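Local coordinates for protein 1-deoxy-D-xylulose 5-phosphate reductoisomerase (Zymomonas mobilis, PDB 1R0K) that catalyses the NADPH-dependent rearrangement and reduction of 1-deoxy-D-xylulose 5-phosphate to 2-C-methyl-D-erythritol 4-phosphate in isoprenoid biosynthesis, at residues L36-N41 with A57-P62; N53-V58 with S76-A81; V7-A12 with W96-I101; R40-L45 with N66-A71. All coordinates share one frame; numbering follows the deposited sequence.

Contact 1 of 4, residues L36-N41 with A57-P62. With ACT (acetate ion), chain F.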
# COMPACT_ATOMS: atom_id res chain seq x y z
N LEU B 36 -17.05 26.98 11.73
CA LEU B 36 -15.76 26.68 12.34
C LEU B 36 -16.04 26.78 13.83
O LEU B 36 -16.79 27.66 14.26
CB LEU B 36 -14.70 27.71 11.95
CG LEU B 36 -14.27 27.82 10.49
CD1 LEU B 36 -13.10 28.80 10.41
CD2 LEU B 36 -13.85 26.45 9.95
N THR B 37 -15.47 25.88 14.62
CA THR B 37 -15.69 25.95 16.06
C THR B 37 -14.37 25.81 16.78
O THR B 37 -13.40 25.27 16.24
CB THR B 37 -16.61 24.82 16.55
OG1 THR B 37 -15.87 23.60 16.67
CG2 THR B 37 -17.77 24.62 15.59
N ALA B 38 -14.32 26.31 18.01
CA ALA B 38 -13.13 26.22 18.83
C ALA B 38 -13.61 26.01 20.26
O ALA B 38 -14.81 26.03 20.53
CB ALA B 38 -12.30 27.49 18.72
N ASN B 39 -12.67 25.80 21.18
CA ASN B 39 -13.02 25.59 22.58
C ASN B 39 -12.86 26.88 23.37
O ASN B 39 -13.83 27.41 23.91
CB ASN B 39 -12.14 24.49 23.18
CG ASN B 39 -12.54 24.13 24.59
OD1 ASN B 39 -13.70 23.82 24.86
ND2 ASN B 39 -11.58 24.17 25.51
N ARG B 40 -11.63 27.39 23.44
CA ARG B 40 -11.36 28.62 24.17
C ARG B 40 -10.54 29.66 23.41
O ARG B 40 -10.43 30.80 23.86
CB ARG B 40 -10.66 28.30 25.50
CG ARG B 40 -11.54 27.59 26.53
CD ARG B 40 -10.77 27.29 27.80
NE ARG B 40 -10.23 28.50 28.43
CZ ARG B 40 -10.96 29.41 29.07
NH1 ARG B 40 -12.28 29.26 29.17
NH2 ARG B 40 -10.38 30.47 29.61
N ASN B 41 -9.97 29.29 22.27
CA ASN B 41 -9.15 30.22 21.50
C ASN B 41 -9.97 31.09 20.55
O ASN B 41 -10.01 30.85 19.34
CB ASN B 41 -8.08 29.48 20.70
CG ASN B 41 -7.02 30.41 20.14
OD1 ASN B 41 -7.32 31.47 19.59
ND2 ASN B 41 -5.76 30.01 20.29
N ALA B 57 -19.15 31.02 13.39
CA ALA B 57 -18.03 30.63 14.24
C ALA B 57 -18.60 30.35 15.62
O ALA B 57 -19.35 31.16 16.17
CB ALA B 57 -17.00 31.75 14.31
N VAL B 58 -18.25 29.21 16.19
CA VAL B 58 -18.76 28.86 17.50
C VAL B 58 -17.66 28.62 18.51
O VAL B 58 -16.74 27.85 18.27
CB VAL B 58 -19.64 27.59 17.43
CG1 VAL B 58 -20.31 27.34 18.78
CG2 VAL B 58 -20.68 27.73 16.34
N ILE B 59 -17.76 29.31 19.64
CA ILE B 59 -16.79 29.13 20.71
C ILE B 59 -17.52 28.26 21.74
O ILE B 59 -18.60 28.60 22.21
CB ILE B 59 -16.35 30.49 21.31
CG1 ILE B 59 -15.16 30.28 22.24
CG2 ILE B 59 -17.52 31.16 22.03
CD1 ILE B 59 -13.91 29.81 21.53
N ALA B 60 -16.93 27.11 22.06
CA ALA B 60 -17.53 26.17 23.00
C ALA B 60 -17.84 26.75 24.37
O ALA B 60 -18.91 26.52 24.93
CB ALA B 60 -16.63 24.95 23.15
N ASP B 61 -16.90 27.51 24.91
CA ASP B 61 -17.06 28.12 26.22
C ASP B 61 -18.05 29.28 26.19
O ASP B 61 -17.77 30.33 25.60
CB ASP B 61 -15.70 28.60 26.72
CG ASP B 61 -15.67 28.82 28.21
OD1 ASP B 61 -16.50 29.62 28.69
OD2 ASP B 61 -14.82 28.20 28.89
N PRO B 62 -19.22 29.12 26.83
CA PRO B 62 -20.22 30.20 26.84
C PRO B 62 -19.66 31.49 27.41
O PRO B 62 -20.07 32.58 27.02
CB PRO B 62 -21.34 29.62 27.71
CG PRO B 62 -21.21 28.15 27.50
CD PRO B 62 -19.72 27.95 27.55
C ACT F . -9.02 25.56 21.81
O ACT F . -9.80 26.31 21.08
OXT ACT F . -8.94 25.58 23.08
CH3 ACT F . -8.12 24.54 21.19

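Contact 2 of 4, residues N53-V58 with S76-A81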
# COMPACT_ATOMS: atom_id res chain seq x y z
N ASN B 53 -14.20 33.51 5.28
CA ASN B 53 -15.54 34.04 5.08
C ASN B 53 -16.56 33.01 5.54
O ASN B 53 -17.57 32.76 4.87
CB ASN B 53 -15.75 34.36 3.60
CG ASN B 53 -17.03 35.14 3.34
OD1 ASN B 53 -17.49 35.24 2.20
ND2 ASN B 53 -17.61 35.69 4.40
N ALA B 54 -16.29 32.39 6.69
CA ALA B 54 -17.17 31.37 7.24
C ALA B 54 -18.53 31.98 7.56
O ALA B 54 -18.64 33.17 7.86
CB ALA B 54 -16.55 30.78 8.51
N LYS B 55 -19.57 31.15 7.50
CA LYS B 55 -20.92 31.62 7.78
C LYS B 55 -21.14 31.75 9.28
O LYS B 55 -21.88 32.62 9.73
CB LYS B 55 -21.95 30.67 7.18
CG LYS B 55 -23.39 31.11 7.43
CD LYS B 55 -24.39 30.15 6.81
CE LYS B 55 -25.81 30.57 7.13
NZ LYS B 55 -26.81 29.63 6.56
N ARG B 56 -20.48 30.90 10.05
CA ARG B 56 -20.65 30.95 11.50
C ARG B 56 -19.42 30.44 12.23
O ARG B 56 -18.72 29.55 11.75
CB ARG B 56 -21.86 30.11 11.90
CG ARG B 56 -22.15 30.11 13.39
CD ARG B 56 -23.36 29.24 13.70
NE ARG B 56 -24.52 29.64 12.91
CZ ARG B 56 -25.69 29.00 12.92
NH1 ARG B 56 -25.86 27.94 13.69
NH2 ARG B 56 -26.68 29.43 12.15
N ALA B 57 -19.15 31.02 13.39
CA ALA B 57 -18.03 30.63 14.24
C ALA B 57 -18.60 30.35 15.62
O ALA B 57 -19.35 31.16 16.17
CB ALA B 57 -17.00 31.75 14.31
N VAL B 58 -18.25 29.21 16.19
CA VAL B 58 -18.76 28.86 17.50
C VAL B 58 -17.66 28.62 18.51
O VAL B 58 -16.74 27.85 18.27
CB VAL B 58 -19.64 27.59 17.43
CG1 VAL B 58 -20.31 27.34 18.78
CG2 VAL B 58 -20.68 27.73 16.34
N SER B 76 -19.17 39.42 8.34
CA SER B 76 -20.45 38.79 8.05
C SER B 76 -20.50 37.40 8.68
O SER B 76 -21.37 36.59 8.35
CB SER B 76 -20.66 38.70 6.54
OG SER B 76 -19.51 38.20 5.90
N VAL B 77 -19.56 37.13 9.58
CA VAL B 77 -19.49 35.85 10.26
C VAL B 77 -20.42 35.82 11.48
O VAL B 77 -20.31 36.67 12.36
CB VAL B 77 -18.06 35.55 10.75
CG1 VAL B 77 -18.02 34.19 11.43
CG2 VAL B 77 -17.09 35.59 9.58
N GLU B 78 -21.32 34.85 11.51
CA GLU B 78 -22.25 34.70 12.62
C GLU B 78 -21.48 34.21 13.84
O GLU B 78 -20.55 33.41 13.72
CB GLU B 78 -23.34 33.67 12.27
CG GLU B 78 -24.32 34.12 11.20
CD GLU B 78 -25.19 32.98 10.70
OE1 GLU B 78 -25.72 32.21 11.54
OE2 GLU B 78 -25.37 32.85 9.47
N ALA B 79 -21.86 34.70 15.01
CA ALA B 79 -21.20 34.32 16.25
C ALA B 79 -22.14 33.49 17.13
O ALA B 79 -23.32 33.81 17.26
CB ALA B 79 -20.73 35.55 17.00
N ALA B 80 -21.61 32.43 17.72
CA ALA B 80 -22.40 31.58 18.60
C ALA B 80 -21.49 30.98 19.66
O ALA B 80 -20.27 31.02 19.53
CB ALA B 80 -23.08 30.47 17.79
N ALA B 81 -22.09 30.43 20.71
CA ALA B 81 -21.31 29.84 21.79
C ALA B 81 -22.12 28.81 22.57
O ALA B 81 -23.35 28.79 22.50
CB ALA B 81 -20.82 30.94 22.74
O HOH W 1 -22.70 34.40 7.78

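Contact 3 of 4, residues V7-A12 with W96-I101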
# COMPACT_ATOMS: atom_id res chain seq x y z
N VAL B 7 -17.74 22.92 3.62
CA VAL B 7 -17.00 22.26 4.68
C VAL B 7 -17.16 22.91 6.05
O VAL B 7 -17.29 24.14 6.17
CB VAL B 7 -15.49 22.21 4.36
CG1 VAL B 7 -15.26 21.48 3.06
CG2 VAL B 7 -14.93 23.63 4.28
N THR B 8 -17.16 22.08 7.08
CA THR B 8 -17.26 22.54 8.45
C THR B 8 -16.15 21.87 9.24
O THR B 8 -15.90 20.68 9.09
CB THR B 8 -18.63 22.18 9.08
OG1 THR B 8 -19.61 23.12 8.63
CG2 THR B 8 -18.55 22.22 10.60
N VAL B 9 -15.48 22.66 10.07
CA VAL B 9 -14.40 22.13 10.89
C VAL B 9 -14.75 22.29 12.36
O VAL B 9 -14.80 23.41 12.88
CB VAL B 9 -13.08 22.85 10.60
CG1 VAL B 9 -11.94 22.19 11.39
CG2 VAL B 9 -12.78 22.82 9.11
N LEU B 10 -15.01 21.17 13.01
CA LEU B 10 -15.32 21.16 14.44
C LEU B 10 -13.98 21.00 15.15
O LEU B 10 -13.35 19.95 15.05
CB LEU B 10 -16.25 19.98 14.75
CG LEU B 10 -17.51 19.90 13.89
CD1 LEU B 10 -18.29 18.65 14.25
CD2 LEU B 10 -18.38 21.16 14.10
N GLY B 11 -13.55 22.05 15.85
CA GLY B 11 -12.27 22.01 16.54
C GLY B 11 -11.22 22.48 15.53
O GLY B 11 -10.28 21.76 15.21
N ALA B 12 -11.40 23.70 15.04
CA ALA B 12 -10.51 24.26 14.03
C ALA B 12 -9.25 24.94 14.53
O ALA B 12 -8.43 25.36 13.72
CB ALA B 12 -11.30 25.23 13.16
N TRP B 96 -18.80 18.18 3.81
CA TRP B 96 -17.62 17.58 4.42
C TRP B 96 -17.41 18.19 5.79
O TRP B 96 -17.33 19.41 5.93
CB TRP B 96 -16.39 17.84 3.55
CG TRP B 96 -15.18 17.08 3.99
CD1 TRP B 96 -14.86 15.80 3.65
CD2 TRP B 96 -14.11 17.56 4.81
NE1 TRP B 96 -13.65 15.45 4.21
CE2 TRP B 96 -13.17 16.51 4.93
CE3 TRP B 96 -13.86 18.78 5.47
CZ2 TRP B 96 -11.99 16.64 5.67
CZ3 TRP B 96 -12.69 18.91 6.21
CH2 TRP B 96 -11.76 17.85 6.30
N THR B 97 -17.33 17.34 6.81
CA THR B 97 -17.15 17.79 8.18
C THR B 97 -15.95 17.17 8.85
O THR B 97 -15.83 15.95 8.92
CB THR B 97 -18.38 17.45 9.06
OG1 THR B 97 -19.55 18.08 8.53
CG2 THR B 97 -18.15 17.92 10.50
N MET B 98 -15.06 18.02 9.35
CA MET B 98 -13.89 17.54 10.08
C MET B 98 -14.33 17.54 11.54
O MET B 98 -14.58 18.60 12.11
CB MET B 98 -12.70 18.48 9.87
CG MET B 98 -11.53 18.24 10.83
SD MET B 98 -10.92 16.54 10.85
CE MET B 98 -9.96 16.53 9.37
N ALA B 99 -14.44 16.36 12.13
CA ALA B 99 -14.85 16.23 13.52
C ALA B 99 -13.59 16.14 14.35
O ALA B 99 -13.05 15.05 14.56
CB ALA B 99 -15.69 14.98 13.70
N ALA B 100 -13.12 17.29 14.83
CA ALA B 100 -11.88 17.32 15.59
C ALA B 100 -12.00 17.84 17.02
O ALA B 100 -11.00 18.20 17.63
CB ALA B 100 -10.84 18.12 14.83
N ILE B 101 -13.22 17.90 17.55
CA ILE B 101 -13.43 18.33 18.93
C ILE B 101 -13.03 17.12 19.77
O ILE B 101 -13.58 16.05 19.59
CB ILE B 101 -14.91 18.67 19.20
CG1 ILE B 101 -15.35 19.85 18.33
CG2 ILE B 101 -15.11 19.00 20.69
CD1 ILE B 101 -16.84 20.10 18.36

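Contact 4 of 4, residues R40-L45 with N66-A71. With ACT (acetate ion), chain F.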
# COMPACT_ATOMS: atom_id res chain seq x y z
N ARG B 40 -11.63 27.39 23.44
CA ARG B 40 -11.36 28.62 24.17
C ARG B 40 -10.54 29.66 23.41
O ARG B 40 -10.43 30.80 23.86
CB ARG B 40 -10.66 28.30 25.50
CG ARG B 40 -11.54 27.59 26.53
CD ARG B 40 -10.77 27.29 27.80
NE ARG B 40 -10.23 28.50 28.43
CZ ARG B 40 -10.96 29.41 29.07
NH1 ARG B 40 -12.28 29.26 29.17
NH2 ARG B 40 -10.38 30.47 29.61
N ASN B 41 -9.97 29.29 22.27
CA ASN B 41 -9.15 30.22 21.50
C ASN B 41 -9.97 31.09 20.55
O ASN B 41 -10.01 30.85 19.34
CB ASN B 41 -8.08 29.48 20.70
CG ASN B 41 -7.02 30.41 20.14
OD1 ASN B 41 -7.32 31.47 19.59
ND2 ASN B 41 -5.76 30.01 20.29
N VAL B 42 -10.61 32.11 21.10
CA VAL B 42 -11.43 33.03 20.33
C VAL B 42 -10.64 33.72 19.22
O VAL B 42 -11.10 33.81 18.08
CB VAL B 42 -12.04 34.12 21.25
CG1 VAL B 42 -12.87 35.09 20.43
CG2 VAL B 42 -12.89 33.46 22.33
N LYS B 43 -9.45 34.20 19.56
CA LYS B 43 -8.60 34.90 18.60
C LYS B 43 -8.38 34.09 17.32
O LYS B 43 -8.67 34.55 16.22
CB LYS B 43 -7.24 35.23 19.23
CG LYS B 43 -6.25 35.87 18.27
CD LYS B 43 -6.79 37.17 17.68
CE LYS B 43 -5.80 37.79 16.71
NZ LYS B 43 -4.50 38.12 17.35
N ASP B 44 -7.86 32.88 17.50
CA ASP B 44 -7.59 32.00 16.38
C ASP B 44 -8.87 31.67 15.61
O ASP B 44 -8.90 31.72 14.38
CB ASP B 44 -6.93 30.72 16.90
CG ASP B 44 -6.63 29.72 15.80
OD1 ASP B 44 -6.72 30.08 14.61
OD2 ASP B 44 -6.29 28.57 16.15
N LEU B 45 -9.94 31.36 16.35
CA LEU B 45 -11.22 31.04 15.72
C LEU B 45 -11.70 32.17 14.82
O LEU B 45 -12.00 31.96 13.65
CB LEU B 45 -12.29 30.75 16.78
CG LEU B 45 -13.70 30.47 16.23
CD1 LEU B 45 -13.68 29.21 15.35
CD2 LEU B 45 -14.67 30.29 17.40
N ASN B 66 -18.96 36.82 24.36
CA ASN B 66 -18.77 38.25 24.12
C ASN B 66 -17.49 38.54 23.35
O ASN B 66 -17.49 39.32 22.40
CB ASN B 66 -18.76 39.03 25.44
CG ASN B 66 -20.14 39.14 26.05
OD1 ASN B 66 -21.10 39.53 25.39
ND2 ASN B 66 -20.25 38.82 27.34
N ASP B 67 -16.39 37.92 23.76
CA ASP B 67 -15.12 38.13 23.09
C ASP B 67 -15.23 37.76 21.62
O ASP B 67 -14.72 38.47 20.75
CB ASP B 67 -14.01 37.30 23.75
CG ASP B 67 -13.77 37.68 25.20
OD1 ASP B 67 -14.05 38.85 25.56
OD2 ASP B 67 -13.29 36.83 25.97
N LEU B 68 -15.92 36.66 21.33
CA LEU B 68 -16.09 36.22 19.95
C LEU B 68 -16.88 37.23 19.12
O LEU B 68 -16.46 37.60 18.02
CB LEU B 68 -16.79 34.86 19.90
CG LEU B 68 -17.00 34.26 18.50
CD1 LEU B 68 -15.66 34.20 17.76
CD2 LEU B 68 -17.61 32.87 18.61
N LYS B 69 -18.01 37.69 19.63
CA LYS B 69 -18.83 38.65 18.91
C LYS B 69 -18.05 39.91 18.57
O LYS B 69 -18.16 40.44 17.46
CB LYS B 69 -20.07 39.02 19.73
CG LYS B 69 -20.99 40.01 19.01
CD LYS B 69 -22.16 40.42 19.89
CE LYS B 69 -23.04 41.44 19.17
NZ LYS B 69 -24.15 41.92 20.03
N GLU B 70 -17.25 40.38 19.52
CA GLU B 70 -16.44 41.58 19.33
C GLU B 70 -15.41 41.36 18.24
O GLU B 70 -15.19 42.23 17.39
CB GLU B 70 -15.74 41.96 20.63
CG GLU B 70 -16.69 42.42 21.73
CD GLU B 70 -15.97 42.76 23.02
OE1 GLU B 70 -15.03 43.59 22.98
OE2 GLU B 70 -16.34 42.20 24.08
N ALA B 71 -14.76 40.20 18.27
CA ALA B 71 -13.74 39.86 17.28
C ALA B 71 -14.32 39.81 15.87
O ALA B 71 -13.62 40.11 14.90
CB ALA B 71 -13.11 38.52 17.63
C ACT F . -9.02 25.56 21.81
O ACT F . -9.80 26.31 21.08
OXT ACT F . -8.94 25.58 23.08
CH3 ACT F . -8.12 24.54 21.19

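Contact 1 of 4, residues L36-N41 with A57-P62
Val58 and Ile59 meet residues 36-41 on opposite faces of a parallel pairing, the one that joins strands 31-38 and 56-59 in a beta-alpha-beta unit of the Rossmann domain. Val58 is held mainly by its backbone: its N donates to Leu36 O (2.9 Å), while its O receives Ala38 N with a C=O...N angle of 170°. The Val58 side chain runs alongside Thr37, with Thr37 CG2 4.0 Å from Val58 CB; Thr37 OG1 bonds instead to Gly11 N. Ile59 reaches farther. With CG1 anti to the backbone N (chi1 -170°), its CD1 meets Ala38 CB at 4.0 Å and passes on to Asn39 O at 3.4 Å.

Asn39 has left the strand, yet the ladder continues through it: Ala60 N still bonds to Ala38 O, and Asp61 N to Asn39 O at 3.2 Å. Asn39 OD1 rests against Ala60 CB (3.6 Å). Next to it, Arg40 NH1 forms a salt bridge with Asp61 OD2 (2.8 Å), which lies in the guanidinium plane, although the N-H...O angle of 121° makes the hydrogen bond weak. An acetate ion takes bonds from the backbone N of Asn39, Arg40 and Asn41. This anion site, beside the predicted NADPH-binding Arg40 and Asn41, is consistent with a seat for the cofactor's 2'-phosphate.

Helix 42-51 packs on the face of Leu36, Ala38 and Ala57, helix 83-90 on that of Thr37 and Val58, and strands 5-10 and 78-81 extend the sheet beyond the pair.

Contact 2 of 4, residues N53-V58 with S76-A81
Asn53, which leaves helix 42-51 through a Schellman motif, lies beside Ser76 where a second beta-alpha-beta unit of the Rossmann domain, strand 56-59, helix 65-72 and strand 78-81, brings its parallel strands together. Ala54 follows, its carbonyl O against Val77 CG2 at 3.3 Å. Lys55 O accepts Glu78 N (2.9 Å) from 42° above the carbonyl plane, and a water links the same oxygen to Ser76 O. The extended Lys55 side chain runs alongside Glu78, but Lys55 NZ stays 4.6 Å from Glu78 OE2, beyond a salt bridge. Arg56 does more: bent at chi3 (-54°), it turns its guanidinium side-on, so that NE (3.1 Å) and NH2 (3.0 Å) both grip Glu78 OE1, the guanidinium and carboxylate planes being 50° apart. A leucine here would remove both donors and would probably leave the Glu78 carboxylate without its charged mate and freer to turn. On the other face Ala57 CB packs on Val77 CG1 (3.9 Å), while its backbone bonds to Glu78 O and Ala80 N. Val58 finishes the pairing with its CG2 branch, 3.9 Å from Ala80 CB.

Contact 3 of 4, residues V7-A12 with W96-I101
Strands 7-10 and 96-99 run side by side within 8° of parallel, laced by bonds from Thr8 N to Trp96 O, Met98 N to Thr8 O and Leu10 N to Met98 O. This is the centre of the Rossmann sheet: strand 5-10 opens the fold, and strand 96-99 is where the chain, having built one half of the sheet, returns to begin the other.

On one face Val7 CG1 lies 3.9 Å from Trp96 CE3. Met98 N sits over a face of the same indole, offset toward the rim, and the buried ring is secured by Trp96 NE1 bonding to Thr273 O. Beyond it Val9 and Met98 lie side by side, with Val9 CG1 4.0 Å from Met98 CG. On the opposite face Leu10 carries the packing: with CG anti to its carbonyl carbon (chi1 -53°), CD1 reaches Thr97 CG2 at 3.8 Å, while CB meets Ile101 CD1 at 3.7 Å.

Gly11 begins the glycine-rich turn of the dinucleotide-binding fingerprint, which runs on into the predicted NADPH-binding residues. Its positive phi (88°) suits glycine, and a CB there would collide with Ala100 O. Nearby, Ile101 O accepts from the side chain of Asn124, another predicted NADPH ligand. The pairing closes tightly, Leu10 O taking Ala100 N at 2.7 Å and lying 3.1 Å from Ala100 CB.

Contact 4 of 4, residues R40-L45 with N66-A71
Val42 presses CG1 to within 3.4 Å of Leu68 CA, closer than carbon atoms usually approach, bringing helix 42-51 up against the backbone of helix 65-72. Both helices pack on one side of the Rossmann sheet. Having CG1 anti to the backbone N (chi1 179°) aims this branch at the neighbouring helix, where it also lies 4.1 Å from Asp67 CB and more loosely near Ala71 CB. No hydrogen bond crosses the contact, and every side-chain atom that touches is a carbon.

One turn farther along, Leu45 lies across Leu68, and both leucines reach down to strand 56-59, Leu45 onto Ala57 and Leu68 onto Ile59. Val42 touches Ile59 as well, which ties the two helices to a common strand. Asn41, the N-cap of helix 42-51, offers OD1 to Asp44 N, although the exact place of this oxygen is doubtful. The start of this helix would probably favour an anion such as the neighbouring acetate. Asp44 OD2 is hydrogen-bonded to His18 NE2 at the same helix start. The apolar seam is completed by Leu45 CD2, which meets both branches of Leu68, with CD1 at 4.0 Å and CD2 at 4.1 Å.

In the fold
Together the four contacts show how one sheet changes character from middle to edge. Contact 3, at the central strands, is buried and almost wholly apolar apart from its backbone ladder. Contacts 1 and 2 share strand 56-59 and use the same parallel pairing nearer the margin, where salt bridges lie toward the solvent. Contact 4 lacks a ladder altogether: it joins the two helices that flank strand 56-59 in sequence, and Leu45 and Leu68 pack onto the pairings of contacts 1 and 2. The predicted NADPH-binding residues lie at or just beyond strand ends: contacts 1 and 4 share the acetate site, while the first segment of contact 3 leads into the glycine-rich turn.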